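PDB 2B6N: proteinase K, which probably hydrolyses internal peptide bonds of proteins as a calcium-binding, subtilisin-like serine endopeptidase from a cold-adapted bacterium. Local coordinates for residues 228-233 and 272-277. Residues are numbered along the deposited sequence; the frame is centred on the assembly and turned at random.
Sequences PHVAGV and KLLFSL
Leu274 reaches across to the side of helix 223-240 at His229, Val230 and Val233, and shows how a single leucine can join a chain end to a buried helix. Its CB leaves the backbone toward the helix, and CG, placed anti to the backbone N (chi1 -178°), continues inward until it lies 4.0 Å from Val233 CG2. There the side chain forks, and both methyls, CD1 and CD2, touch that same Val233 CG2 at 3.8 Å. CD1 also rests against Val233 CB. CD2 besides meets the helix backbone, 3.4 Å from His229 C, and lies against His229 CB and Val230 CG2. The imidazole of His229 leads away, its ND1 hydrogen-bonded to Met225 O. One helical turn beyond His229, Val233 carries the contact on, its CG2 lying 3.7 Å from Ser276 CB and its CG1 near the carbonyl oxygen of Phe275. Leu253 of helix 246-256 and Ile13 of helix 8-13 also pack on Val233 and Leu274. Buried, and made chiefly by apolar side chains, the interface joins the segment following strand 272-273 to helix 223-240, the central helix of the subtilase (peptidase S8) catalytic domain, which near its start bears Ser224, the predicted charge-relay serine.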
ATOM      1  N   PRO A 228      -1.429  -0.898   0.828  1.00  4.67           N
ATOM      2  CA  PRO A 228      -1.408  -1.384  -0.556  1.00  4.79           C
ATOM      3  C   PRO A 228      -2.742  -1.267  -1.319  1.00  4.61           C
ATOM      4  O   PRO A 228      -2.737  -1.221  -2.560  1.00  4.65           O
ATOM      5  CB  PRO A 228      -1.006  -2.862  -0.409  1.00  4.39           C
ATOM      6  CG  PRO A 228      -1.364  -3.212   0.976  1.00  4.40           C
ATOM      7  CD  PRO A 228      -1.016  -1.959   1.761  1.00  4.42           C
ATOM      8  N   HIS A 229      -3.873  -1.243  -0.612  1.00  4.71           N
ATOM      9  CA  HIS A 229      -5.138  -0.988  -1.342  1.00  4.52           C
ATOM     10  C   HIS A 229      -5.026   0.392  -2.000  1.00  4.76           C
ATOM     11  O   HIS A 229      -5.392   0.573  -3.176  1.00  5.19           O
ATOM     12  CB  HIS A 229      -6.371  -1.034  -0.414  1.00  4.49           C
ATOM     13  CG  HIS A 229      -6.758  -2.410   0.045  1.00  5.41           C
ATOM     14  ND1 HIS A 229      -6.166  -3.025   1.126  1.00  5.46           N
ATOM     15  CD2 HIS A 229      -7.731  -3.254  -0.384  1.00  5.85           C
ATOM     16  CE1 HIS A 229      -6.735  -4.209   1.326  1.00  6.03           C
ATOM     17  NE2 HIS A 229      -7.681  -4.375   0.414  1.00  6.96           N
ATOM     18  N   VAL A 230      -4.528   1.371  -1.233  1.00  4.17           N
ATOM     19  CA  VAL A 230      -4.379   2.750  -1.727  1.00  4.07           C
ATOM     20  C   VAL A 230      -3.316   2.861  -2.812  1.00  4.69           C
ATOM     21  O   VAL A 230      -3.526   3.539  -3.828  1.00  4.71           O
ATOM     22  CB  VAL A 230      -4.124   3.757  -0.556  1.00  4.15           C
ATOM     23  CG1 VAL A 230      -3.987   5.220  -1.080  1.00  2.41           C
ATOM     24  CG2 VAL A 230      -5.271   3.680   0.456  1.00  2.72           C
ATOM     25  N   ALA A 231      -2.176   2.196  -2.612  1.00  5.03           N
ATOM     26  CA  ALA A 231      -1.137   2.131  -3.640  1.00  5.10           C
ATOM     27  C   ALA A 231      -1.672   1.542  -4.950  1.00  5.94           C
ATOM     28  O   ALA A 231      -1.366   2.047  -6.041  1.00  5.13           O
ATOM     29  CB  ALA A 231       0.071   1.313  -3.132  1.00  5.29           C
ATOM     30  N   GLY A 232      -2.495   0.497  -4.833  1.00  5.81           N
ATOM     31  CA  GLY A 232      -3.107  -0.139  -5.994  1.00  6.52           C
ATOM     32  C   GLY A 232      -4.036   0.809  -6.736  1.00  6.45           C
ATOM     33  O   GLY A 232      -4.033   0.841  -7.953  1.00  7.24           O
ATOM     34  N   VAL A 233      -4.814   1.602  -5.996  1.00  5.64           N
ATOM     35  CA  VAL A 233      -5.715   2.589  -6.618  1.00  6.03           C
ATOM     36  C   VAL A 233      -4.930   3.732  -7.261  1.00  5.94           C
ATOM     37  O   VAL A 233      -5.270   4.178  -8.355  1.00  6.42           O
ATOM     38  CB  VAL A 233      -6.804   3.091  -5.632  1.00  5.12           C
ATOM     39  CG1 VAL A 233      -7.630   4.256  -6.222  1.00  5.30           C
ATOM     40  CG2 VAL A 233      -7.748   1.922  -5.242  1.00  5.11           C
ATOM     41  N   LYS A 272     -12.655   9.735   4.955  1.00  8.97           N
ATOM     42  CA  LYS A 272     -12.592   9.395   3.546  1.00  9.04           C
ATOM     43  C   LYS A 272     -12.229   7.931   3.446  1.00  8.44           C
ATOM     44  O   LYS A 272     -11.213   7.497   4.001  1.00  8.59           O
ATOM     45  CB  LYS A 272     -11.534  10.237   2.822  1.00  8.96           C
ATOM     46  CG  LYS A 272     -11.853  11.754   2.784  1.00 10.33           C
ATOM     47  CD  LYS A 272     -10.897  12.487   1.850  1.00 10.65           C
ATOM     48  CE  LYS A 272     -11.134  14.013   1.831  1.00 13.75           C
ATOM     49  NZ  LYS A 272     -10.422  14.696   2.964  1.00 14.40           N
ATOM     50  N   LEU A 273     -13.072   7.179   2.750  1.00  7.83           N
ATOM     51  CA  LEU A 273     -12.813   5.755   2.546  1.00  7.19           C
ATOM     52  C   LEU A 273     -12.430   5.530   1.086  1.00  6.49           C
ATOM     53  O   LEU A 273     -13.110   5.997   0.184  1.00  6.88           O
ATOM     54  CB  LEU A 273     -14.016   4.910   2.958  1.00  7.15           C
ATOM     55  CG  LEU A 273     -13.911   3.397   2.742  1.00  7.61           C
ATOM     56  CD1 LEU A 273     -12.834   2.720   3.645  1.00  6.52           C
ATOM     57  CD2 LEU A 273     -15.287   2.733   2.924  1.00  7.64           C
ATOM     58  N   LEU A 274     -11.327   4.816   0.871  1.00  5.45           N
ATOM     59  CA  LEU A 274     -10.802   4.531  -0.459  1.00  5.79           C
ATOM     60  C   LEU A 274     -11.887   4.065  -1.440  1.00  6.57           C
ATOM     61  O   LEU A 274     -12.687   3.172  -1.114  1.00  6.62           O
ATOM     62  CB  LEU A 274      -9.705   3.463  -0.370  1.00  5.20           C
ATOM     63  CG  LEU A 274      -9.011   3.090  -1.683  1.00  4.99           C
ATOM     64  CD1 LEU A 274      -8.254   4.284  -2.281  1.00  6.79           C
ATOM     65  CD2 LEU A 274      -8.065   1.917  -1.440  1.00  5.05           C
ATOM     66  N   PHE A 275     -11.895   4.680  -2.622  1.00  7.08           N
ATOM     67  CA  PHE A 275     -12.842   4.325  -3.703  1.00  7.56           C
ATOM     68  C   PHE A 275     -12.052   4.226  -5.005  1.00  7.71           C
ATOM     69  O   PHE A 275     -11.286   5.144  -5.348  1.00  7.99           O
ATOM     70  CB  PHE A 275     -13.990   5.349  -3.789  1.00  7.45           C
ATOM     71  CG  PHE A 275     -15.032   5.010  -4.812  1.00  7.75           C
ATOM     72  CD1 PHE A 275     -15.998   4.038  -4.540  1.00  8.54           C
ATOM     73  CD2 PHE A 275     -15.043   5.661  -6.064  1.00  8.04           C
ATOM     74  CE1 PHE A 275     -16.979   3.709  -5.492  1.00 10.99           C
ATOM     75  CE2 PHE A 275     -16.020   5.334  -7.025  1.00  9.74           C
ATOM     76  CZ  PHE A 275     -16.989   4.362  -6.735  1.00  9.57           C
ATOM     77  N   SER A 276     -12.195   3.107  -5.723  1.00  7.25           N
ATOM     78  CA  SER A 276     -11.285   2.810  -6.831  1.00  8.11           C
ATOM     79  C   SER A 276     -11.731   3.295  -8.217  1.00  9.01           C
ATOM     80  O   SER A 276     -10.948   3.228  -9.174  1.00  9.76           O
ATOM     81  CB  SER A 276     -11.047   1.297  -6.894  1.00  8.34           C
ATOM     82  OG  SER A 276     -12.271   0.638  -7.173  1.00  7.45           O
ATOM     83  N   LEU A 277     -12.987   3.722  -8.336  1.00  9.64           N
ATOM     84  CA  LEU A 277     -13.551   4.072  -9.641  1.00 10.90           C
ATOM     85  C   LEU A 277     -13.597   5.564  -9.892  1.00 12.66           C
ATOM     86  O   LEU A 277     -13.578   6.358  -8.947  1.00 12.49           O
ATOM     87  CB  LEU A 277     -14.941   3.457  -9.817  1.00 10.48           C
ATOM     88  CG  LEU A 277     -15.061   1.944  -9.577  1.00  9.62           C
ATOM     89  CD1 LEU A 277     -16.464   1.463  -9.905  1.00  9.35           C
ATOM     90  CD2 LEU A 277     -14.018   1.144 -10.360  1.00 10.03           C
TER